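Long-range contacts in HIAXHD3 (Humicola insolens, PDB 3ZXK), which probably hydrolyses arabinofuranosyl side chains of arabinoxylan as a family 43 glycoside hydrolase, and served as the scaffold for engineering added endo-xylanase activity: residues V22-S27 / I252-D257; R386-G391 / A453-W458; R390-G395 / G522-K527. All blocks are in the same frame, centred on the assembly; numbering follows the deposited sequence.

Contact 1. Residues V22-S27 / I252-D257; sequences VFRVGS and IVDAPD
Arg-24 reaches across to Asp-254 and Pro-256 where the first strands of the first and last blades of the family 43 beta-propeller run side by side. The two short strands lie 15° from parallel with their axes 6.1 Å apart. Arg-24 grips Asp-254 side-on with two nitrogens: NE donates to the backbone O of Asp-254 at 2.8 Å, and NH2 forms a salt bridge to OD2 of Asp-254 at 2.6 Å. Neither bond uses ideal acceptor geometry. NE comes from above the carbonyl plane, NH2 meets the carboxylate from above its plane, and the guanidinium and carboxylate planes stand 74° apart. With CG opposite the backbone N (chi1 -179°) and a bend at chi3, the chain brings one face of the guanidinium against Pro-256, whose CA lies over its centre. NH1 turns back to the O of Gly-26 in its own segment at 2.8 Å, almost within the guanidinium plane, so all three nitrogens are engaged and the rotation of the group is fixed. Farther back along the strands the contact is apolar: CG2 of Val-22 meets CG1 of Val-253 at 3.9 Å, while CG2 of Val-253 packs on the backbone of Phe-23. Phe-29 of the neighbouring strand 28-32 touches both Arg-24 and Val-253. Two waters bridge the segments. One molecule accepts from the N of Arg-24 and donates to OD1 of Asp-254; another donates to the O of Val-22 and the O of Ile-252, each at 2.8 Å.

Contact 2. Residues R386-G391 / A453-W458; sequences RLDVRG and AQQDIW
Leu-387 and Ile-457 form an antiparallel hydrogen-bonded pair at the end of two neighbouring strands in one sheet of the C-terminal concanavalin-like beta-sandwich. Backbone bonds run both ways between them, Leu-387 N to Ile-457 O at 2.8 Å and Ile-457 N to Leu-387 O at 2.9 Å. Beyond the pair strand 457-464 gives way to the short helix 451-455, yet a further backbone bond persists, from Val-389 N to the O of Gln-454. Charged contacts flank the pair. Arg-386 NE points to OD1 of Asp-456 at 2.7 Å, nearly straight at 173°, in the guanidinium plane and on the syn lone pair of the carboxylate; NH2 adds a weak bond to the same oxygen. OD1 also meets Lys-527 NZ, while OD2 takes the indole NE1 of Trp-458, so Asp-456 joins both cations to the ring. Asp-388 forms an Asx turn, OD1 accepting from the backbone N of Arg-390, and a salt bridge in which OD1 takes NE and OD2 takes NH2 of Arg-390. This holds the Arg-390 guanidinium against Gln-455, whose CG sits 3.7 Å from CZ of Arg-390. On the aromatic side, Arg-386, with CG anti to the backbone N (chi1 -176°) and extended onward to NE, runs alongside Trp-458, pointing the same way. Its CG makes a CH-pi contact over the five-membered ring, and its guanidinium lies 25° from the ring plane with CZ2 over its rim. Apolar packing is formed by Ile-457 CG2, which touches CB of Leu-387 and, at 4.0 Å, CG1 of Val-389.

Contact 3. Residues R390-G395 / G522-K527; sequences RGMRDG and GEVKVK
The carbonyl O of Gly-391 accepts the backbone N of Glu-523 at 3.0 Å, with an N-H...O angle of 167°. The bond carries the antiparallel pairing of strands 380-388 and 523-533 in the concanavalin-like sandwich into the loop that follows the first of them. The donor comes from well above the carbonyl plane, 65° out of it, and the same oxygen receives a CA-H...O contact from Gly-522. The backbones press together here: Glu-523 O lies 3.0 Å from the C of Gly-391. The carboxylate of Glu-523 heads elsewhere, to a salt bridge with Arg-357. Next to this backbone bond, the CG methylene of Met-392 touches CG1 of Val-524 at 3.6 Å. A chi1 of -56° sets that CG1 anti to the carbonyl carbon of Val-524, where it meets Met-392, and the two side chains slant across each other. Val-524 also touches Leu-356 of strand 354-357 and Val-389, so Met-392 adds to an apolar cluster with them. Arg-393 follows the backbone with its aliphatic part, CG lying near the CA of Gly-522 and CD 3.5 Å from its N.

Overall arrangement
From the N terminus, contact 1 comes first: it brings strand 250-254 back to strand 21-25 across 224 intervening residues and so joins the last propeller blade to the first. Contacts 2 and 3 follow in the C-terminal sandwich, about 47 Å from contact 1 between centres and on the opposite side of the chain's centre. Both start from the end of strand 380-388 and share Arg-390 and Gly-391. Contact 2 closes the shorter loop, to 453-458; contact 3 spans farther, to 522-527. Strand 380-388 therefore lies between strands 457-464 and 523-533, and Lys-527 of contact 3 reaches Gln-455 of contact 2 through its NZ.

Contact 1. Residues V22-S27 / I252-D257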
loop_
_atom_site.group_PDB
_atom_site.type_symbol
_atom_site.label_atom_id
_atom_site.label_comp_id
_atom_site.label_asym_id
_atom_site.label_seq_id
_atom_site.Cartn_x
_atom_site.Cartn_y
_atom_site.Cartn_z
ATOM N N VAL A 22 -5.783 4.696 -11.284
ATOM C CA VAL A 22 -6.948 5.524 -10.918
ATOM C C VAL A 22 -7.977 5.525 -12.039
ATOM O O VAL A 22 -7.623 5.532 -13.220
ATOM C CB VAL A 22 -6.594 7.011 -10.620
ATOM C CG1 VAL A 22 -6.097 7.232 -9.191
ATOM C CG2 VAL A 22 -5.657 7.608 -11.677
ATOM N N PHE A 23 -9.250 5.513 -11.667
ATOM C CA PHE A 23 -10.322 5.616 -12.659
ATOM C C PHE A 23 -11.554 6.192 -12.002
ATOM O O PHE A 23 -11.598 6.300 -10.784
ATOM C CB PHE A 23 -10.613 4.261 -13.349
ATOM C CG PHE A 23 -11.037 3.168 -12.403
ATOM C CD1 PHE A 23 -10.109 2.353 -11.775
ATOM C CD2 PHE A 23 -12.378 2.971 -12.118
ATOM C CE1 PHE A 23 -10.505 1.364 -10.877
ATOM C CE2 PHE A 23 -12.784 1.965 -11.241
ATOM C CZ PHE A 23 -11.853 1.144 -10.635
ATOM N N ARG A 24 -12.523 6.582 -12.816
ATOM C CA ARG A 24 -13.742 7.186 -12.296
ATOM C C ARG A 24 -14.936 6.342 -12.667
ATOM O O ARG A 24 -15.018 5.834 -13.797
ATOM C CB ARG A 24 -13.925 8.586 -12.892
ATOM C CG ARG A 24 -15.162 9.289 -12.388
ATOM C CD ARG A 24 -15.234 10.733 -12.852
ATOM N NE ARG A 24 -15.287 10.869 -14.306
ATOM C CZ ARG A 24 -16.402 10.824 -15.032
ATOM N NH1 ARG A 24 -17.588 10.628 -14.451
ATOM N NH2 ARG A 24 -16.342 10.976 -16.344
ATOM N N VAL A 25 -15.851 6.173 -11.714
ATOM C CA VAL A 25 -17.204 5.667 -12.016
ATOM C C VAL A 25 -18.179 6.713 -11.539
ATOM O O VAL A 25 -18.311 6.930 -10.329
ATOM C CB VAL A 25 -17.497 4.333 -11.297
ATOM C CG1 VAL A 25 -18.852 3.787 -11.760
ATOM C CG2 VAL A 25 -16.379 3.326 -11.557
ATOM N N GLY A 26 -18.851 7.382 -12.466
ATOM C CA GLY A 26 -19.805 8.418 -12.066
ATOM C C GLY A 26 -19.139 9.513 -11.255
ATOM O O GLY A 26 -18.229 10.175 -11.759
ATOM N N SER A 27 -19.626 9.730 -10.026
ATOM C CA SER A 27 -19.105 10.749 -9.120
ATOM C C SER A 27 -17.911 10.304 -8.256
ATOM O O SER A 27 -17.367 11.087 -7.476
ATOM C CB SER A 27 -20.248 11.242 -8.221
ATOM O OG SER A 27 -21.250 11.799 -9.034
ATOM N N ILE A 252 -3.766 8.467 -15.508
ATOM C CA ILE A 252 -4.562 9.658 -15.768
ATOM C C ILE A 252 -6.041 9.331 -15.643
ATOM O O ILE A 252 -6.451 8.182 -15.829
ATOM C CB ILE A 252 -4.242 10.299 -17.140
ATOM C CG1 ILE A 252 -4.509 9.324 -18.297
ATOM C CG2 ILE A 252 -2.782 10.794 -17.145
ATOM C CD1 ILE A 252 -4.507 9.987 -19.668
ATOM N N VAL A 253 -6.855 10.345 -15.339
ATOM C CA VAL A 253 -8.263 10.123 -15.048
ATOM C C VAL A 253 -9.043 11.402 -15.334
ATOM O O VAL A 253 -8.511 12.512 -15.153
ATOM C CB VAL A 253 -8.481 9.618 -13.608
ATOM C CG1 VAL A 253 -7.989 10.639 -12.549
ATOM C CG2 VAL A 253 -9.949 9.270 -13.392
ATOM N N ASP A 254 -10.275 11.233 -15.797
ATOM C CA ASP A 254 -11.162 12.332 -16.131
ATOM C C ASP A 254 -12.071 12.624 -14.942
ATOM O O ASP A 254 -12.595 11.698 -14.313
ATOM C CB ASP A 254 -12.024 12.000 -17.362
ATOM C CG ASP A 254 -12.793 10.656 -17.250
ATOM O OD1 ASP A 254 -12.159 9.586 -17.023
ATOM O OD2 ASP A 254 -14.018 10.640 -17.494
ATOM N N ALA A 255 -12.250 13.901 -14.632
ATOM C CA ALA A 255 -13.261 14.310 -13.645
ATOM C C ALA A 255 -14.632 14.419 -14.322
ATOM O O ALA A 255 -14.730 14.411 -15.562
ATOM C CB ALA A 255 -12.862 15.628 -12.985
ATOM N N PRO A 256 -15.708 14.498 -13.527
ATOM C CA PRO A 256 -17.027 14.619 -14.153
ATOM C C PRO A 256 -17.168 15.815 -15.108
ATOM O O PRO A 256 -17.952 15.741 -16.053
ATOM C CB PRO A 256 -17.970 14.759 -12.952
ATOM C CG PRO A 256 -17.269 14.022 -11.869
ATOM C CD PRO A 256 -15.813 14.358 -12.059
ATOM N N ASP A 257 -16.407 16.887 -14.895
ATOM C CA ASP A 257 -16.485 18.065 -15.781
ATOM C C ASP A 257 -15.712 17.877 -17.107
ATOM O O ASP A 257 -15.666 18.783 -17.948
ATOM C CB ASP A 257 -16.071 19.342 -15.019
ATOM C CG ASP A 257 -14.571 19.411 -14.711
ATOM O OD1 ASP A 257 -13.854 18.412 -14.923
ATOM O OD2 ASP A 257 -14.101 20.490 -14.270
HETATM O O HOH W 1 -8.751 6.588 -15.574
HETATM O O HOH W 2 -11.987 6.744 -15.623
#

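Contact 2. Residues R386-G391 / A453-W458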
loop_
_atom_site.group_PDB
_atom_site.type_symbol
_atom_site.label_atom_id
_atom_site.label_comp_id
_atom_site.label_asym_id
_atom_site.label_seq_id
_atom_site.Cartn_x
_atom_site.Cartn_y
_atom_site.Cartn_z
ATOM N N ARG A 386 -2.347 -0.028 22.678
ATOM C CA ARG A 386 -2.760 -0.278 24.053
ATOM C C ARG A 386 -3.003 -1.790 24.181
ATOM O O ARG A 386 -3.785 -2.355 23.408
ATOM C CB ARG A 386 -4.019 0.539 24.359
ATOM C CG ARG A 386 -4.492 0.441 25.795
ATOM C CD ARG A 386 -5.874 1.030 25.951
ATOM N NE ARG A 386 -6.303 0.994 27.337
ATOM C CZ ARG A 386 -7.408 1.577 27.775
ATOM N NH1 ARG A 386 -8.192 2.247 26.933
ATOM N NH2 ARG A 386 -7.724 1.502 29.056
ATOM N N LEU A 387 -2.290 -2.443 25.102
ATOM C CA LEU A 387 -2.303 -3.916 25.224
ATOM C C LEU A 387 -2.590 -4.409 26.617
ATOM O O LEU A 387 -2.278 -3.727 27.606
ATOM C CB LEU A 387 -0.983 -4.533 24.751
ATOM C CG LEU A 387 -0.598 -4.258 23.295
ATOM C CD1 LEU A 387 0.322 -3.052 23.212
ATOM C CD2 LEU A 387 0.057 -5.497 22.725
ATOM N N ASP A 388 -3.214 -5.580 26.696
ATOM C CA ASP A 388 -3.238 -6.372 27.928
ATOM C C ASP A 388 -2.323 -7.600 27.694
ATOM O O ASP A 388 -2.616 -8.435 26.832
ATOM C CB ASP A 388 -4.675 -6.795 28.225
ATOM C CG ASP A 388 -4.821 -7.742 29.426
ATOM O OD1 ASP A 388 -3.818 -8.264 29.985
ATOM O OD2 ASP A 388 -5.994 -7.999 29.793
ATOM N N VAL A 389 -1.221 -7.702 28.432
ATOM C CA VAL A 389 -0.231 -8.746 28.142
ATOM C C VAL A 389 -0.141 -9.827 29.233
ATOM O O VAL A 389 0.827 -10.594 29.298
ATOM C CB VAL A 389 1.186 -8.168 27.864
ATOM C CG1 VAL A 389 1.159 -7.193 26.678
ATOM C CG2 VAL A 389 1.757 -7.509 29.106
ATOM N N ARG A 390 -1.174 -9.911 30.076
ATOM C CA ARG A 390 -1.191 -10.905 31.156
ATOM C C ARG A 390 -1.082 -12.337 30.650
ATOM O O ARG A 390 -0.555 -13.207 31.360
ATOM C CB ARG A 390 -2.384 -10.753 32.076
ATOM C CG ARG A 390 -2.331 -9.476 32.900
ATOM C CD ARG A 390 -3.634 -9.243 33.619
ATOM N NE ARG A 390 -4.738 -9.251 32.657
ATOM C CZ ARG A 390 -6.018 -9.393 32.992
ATOM N NH1 ARG A 390 -6.354 -9.539 34.264
ATOM N NH2 ARG A 390 -6.963 -9.384 32.061
ATOM N N GLY A 391 -1.569 -12.578 29.426
ATOM C CA GLY A 391 -1.555 -13.923 28.845
ATOM C C GLY A 391 -0.230 -14.384 28.261
ATOM O O GLY A 391 -0.151 -15.500 27.725
ATOM N N ALA A 453 -0.002 -3.446 35.810
ATOM C CA ALA A 453 0.635 -2.807 34.671
ATOM C C ALA A 453 0.434 -3.649 33.411
ATOM O O ALA A 453 0.198 -3.101 32.317
ATOM C CB ALA A 453 2.124 -2.622 34.937
ATOM N N GLN A 454 0.537 -4.974 33.556
ATOM C CA GLN A 454 0.379 -5.867 32.400
ATOM C C GLN A 454 -0.991 -5.764 31.780
ATOM O O GLN A 454 -1.143 -5.941 30.577
ATOM C CB GLN A 454 0.659 -7.322 32.772
ATOM C CG GLN A 454 2.124 -7.582 33.093
ATOM C CD GLN A 454 2.318 -8.970 33.632
ATOM O OE1 GLN A 454 1.643 -9.898 33.205
ATOM N NE2 GLN A 454 3.215 -9.119 34.599
ATOM N N GLN A 455 -1.993 -5.476 32.607
ATOM C CA GLN A 455 -3.374 -5.419 32.114
ATOM C C GLN A 455 -3.602 -4.188 31.234
ATOM O O GLN A 455 -4.525 -4.178 30.435
ATOM C CB GLN A 455 -4.369 -5.499 33.287
ATOM C CG GLN A 455 -5.851 -5.691 32.927
ATOM C CD GLN A 455 -6.526 -4.408 32.462
ATOM O OE1 GLN A 455 -6.231 -3.316 32.955
ATOM N NE2 GLN A 455 -7.433 -4.534 31.492
ATOM N N ASP A 456 -2.730 -3.176 31.329
ATOM C CA ASP A 456 -2.920 -1.959 30.552
ATOM C C ASP A 456 -1.597 -1.276 30.287
ATOM O O ASP A 456 -1.194 -0.365 31.007
ATOM C CB ASP A 456 -3.889 -1.002 31.250
ATOM C CG ASP A 456 -4.460 0.045 30.309
ATOM O OD1 ASP A 456 -4.932 -0.335 29.218
ATOM O OD2 ASP A 456 -4.477 1.239 30.685
ATOM N N ILE A 457 -0.910 -1.737 29.254
ATOM C CA ILE A 457 0.361 -1.148 28.858
ATOM C C ILE A 457 0.231 -0.447 27.517
ATOM O O ILE A 457 -0.362 -0.986 26.581
ATOM C CB ILE A 457 1.497 -2.201 28.827
ATOM C CG1 ILE A 457 2.827 -1.554 28.432
ATOM C CG2 ILE A 457 1.172 -3.339 27.860
ATOM C CD1 ILE A 457 4.028 -2.337 28.914
ATOM N N TRP A 458 0.775 0.760 27.435
ATOM C CA TRP A 458 0.669 1.565 26.241
ATOM C C TRP A 458 2.035 1.715 25.668
ATOM O O TRP A 458 2.996 2.063 26.380
ATOM C CB TRP A 458 0.113 2.938 26.564
ATOM C CG TRP A 458 -1.255 2.921 27.208
ATOM C CD1 TRP A 458 -1.651 2.290 28.399
ATOM C CD2 TRP A 458 -2.446 3.664 26.757
ATOM N NE1 TRP A 458 -2.981 2.551 28.664
ATOM C CE2 TRP A 458 -3.512 3.365 27.719
ATOM C CE3 TRP A 458 -2.730 4.489 25.668
ATOM C CZ2 TRP A 458 -4.792 3.897 27.590
ATOM C CZ3 TRP A 458 -4.023 5.010 25.547
ATOM C CH2 TRP A 458 -5.031 4.717 26.488
HETATM O O HOH W 3 2.851 -11.579 31.260
#

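Contact 3. Residues R390-G395 / G522-K527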
loop_
_atom_site.group_PDB
_atom_site.type_symbol
_atom_site.label_atom_id
_atom_site.label_comp_id
_atom_site.label_asym_id
_atom_site.label_seq_id
_atom_site.Cartn_x
_atom_site.Cartn_y
_atom_site.Cartn_z
ATOM N N ARG A 390 -1.174 -9.911 30.076
ATOM C CA ARG A 390 -1.191 -10.905 31.156
ATOM C C ARG A 390 -1.082 -12.337 30.650
ATOM O O ARG A 390 -0.555 -13.207 31.360
ATOM C CB ARG A 390 -2.384 -10.753 32.076
ATOM C CG ARG A 390 -2.331 -9.476 32.900
ATOM C CD ARG A 390 -3.634 -9.243 33.619
ATOM N NE ARG A 390 -4.738 -9.251 32.657
ATOM C CZ ARG A 390 -6.018 -9.393 32.992
ATOM N NH1 ARG A 390 -6.354 -9.539 34.264
ATOM N NH2 ARG A 390 -6.963 -9.384 32.061
ATOM N N GLY A 391 -1.569 -12.578 29.426
ATOM C CA GLY A 391 -1.555 -13.923 28.845
ATOM C C GLY A 391 -0.230 -14.384 28.261
ATOM O O GLY A 391 -0.151 -15.500 27.725
ATOM N N MET A 392 0.807 -13.542 28.330
ATOM C CA MET A 392 2.125 -13.993 27.851
ATOM C C MET A 392 2.669 -15.171 28.648
ATOM O O MET A 392 2.469 -15.258 29.873
ATOM C CB MET A 392 3.142 -12.869 27.881
ATOM C CG MET A 392 2.783 -11.768 26.914
ATOM S SD MET A 392 3.999 -10.443 26.907
ATOM C CE MET A 392 5.261 -11.115 25.837
ATOM N N ARG A 393 3.344 -16.075 27.950
ATOM C CA ARG A 393 3.978 -17.236 28.589
ATOM C C ARG A 393 5.500 -17.152 28.464
ATOM O O ARG A 393 6.019 -16.339 27.680
ATOM C CB ARG A 393 3.416 -18.527 27.970
ATOM C CG ARG A 393 1.957 -18.742 28.350
ATOM C CD ARG A 393 1.353 -20.015 27.776
ATOM N NE ARG A 393 1.777 -21.211 28.510
ATOM C CZ ARG A 393 1.142 -21.728 29.566
ATOM N NH1 ARG A 393 0.029 -21.169 30.034
ATOM N NH2 ARG A 393 1.628 -22.811 30.160
ATOM N N ASP A 394 6.214 -17.980 29.227
ATOM C CA ASP A 394 7.674 -18.009 29.177
ATOM C C ASP A 394 8.236 -18.038 27.729
ATOM O O ASP A 394 7.901 -18.895 26.905
ATOM C CB ASP A 394 8.144 -19.214 29.979
ATOM C CG ASP A 394 9.660 -19.305 30.116
ATOM O OD1 ASP A 394 10.351 -18.277 30.023
ATOM O OD2 ASP A 394 10.152 -20.448 30.311
ATOM N N GLY A 395 9.105 -17.074 27.445
ATOM C CA GLY A 395 9.760 -16.930 26.156
ATOM C C GLY A 395 9.015 -16.047 25.167
ATOM O O GLY A 395 9.503 -15.809 24.083
ATOM N N GLY A 522 0.798 -18.843 24.553
ATOM C CA GLY A 522 0.646 -17.464 25.042
ATOM C C GLY A 522 -0.236 -16.606 24.171
ATOM O O GLY A 522 -0.503 -16.933 22.997
ATOM N N GLU A 523 -0.736 -15.523 24.752
ATOM C CA GLU A 523 -1.522 -14.546 23.989
ATOM C C GLU A 523 -1.499 -13.180 24.633
ATOM O O GLU A 523 -1.280 -13.024 25.853
ATOM C CB GLU A 523 -2.976 -15.020 23.793
ATOM C CG GLU A 523 -3.829 -14.975 25.037
ATOM C CD GLU A 523 -5.201 -15.592 24.788
ATOM O OE1 GLU A 523 -5.281 -16.744 24.321
ATOM O OE2 GLU A 523 -6.220 -14.940 25.054
ATOM N N VAL A 524 -1.720 -12.181 23.791
ATOM C CA VAL A 524 -1.941 -10.844 24.241
ATOM C C VAL A 524 -3.237 -10.331 23.649
ATOM O O VAL A 524 -3.735 -10.860 22.652
ATOM C CB VAL A 524 -0.750 -9.908 23.893
ATOM C CG1 VAL A 524 0.566 -10.452 24.460
ATOM C CG2 VAL A 524 -0.658 -9.658 22.406
ATOM N N LYS A 525 -3.766 -9.262 24.246
ATOM C CA LYS A 525 -4.939 -8.616 23.712
ATOM C C LYS A 525 -4.535 -7.201 23.314
ATOM O O LYS A 525 -4.004 -6.444 24.148
ATOM C CB LYS A 525 -6.063 -8.567 24.771
ATOM C CG LYS A 525 -7.351 -7.872 24.274
ATOM C CD LYS A 525 -8.542 -8.057 25.211
ATOM C CE LYS A 525 -8.348 -7.396 26.559
ATOM N NZ LYS A 525 -9.563 -7.585 27.396
ATOM N N VAL A 526 -4.795 -6.849 22.067
ATOM C CA VAL A 526 -4.601 -5.484 21.617
ATOM C C VAL A 526 -5.916 -4.758 21.812
ATOM O O VAL A 526 -6.915 -5.071 21.158
ATOM C CB VAL A 526 -4.147 -5.433 20.147
ATOM C CG1 VAL A 526 -3.616 -4.058 19.837
ATOM C CG2 VAL A 526 -3.060 -6.476 19.900
ATOM N N LYS A 527 -5.946 -3.826 22.753
ATOM C CA LYS A 527 -7.180 -3.127 23.057
ATOM C C LYS A 527 -7.439 -1.994 22.100
ATOM O O LYS A 527 -8.586 -1.697 21.793
ATOM C CB LYS A 527 -7.179 -2.570 24.473
ATOM C CG LYS A 527 -6.981 -3.620 25.558
ATOM C CD LYS A 527 -7.201 -2.928 26.888
ATOM C CE LYS A 527 -6.371 -3.547 27.981
ATOM N NZ LYS A 527 -6.442 -2.653 29.168
#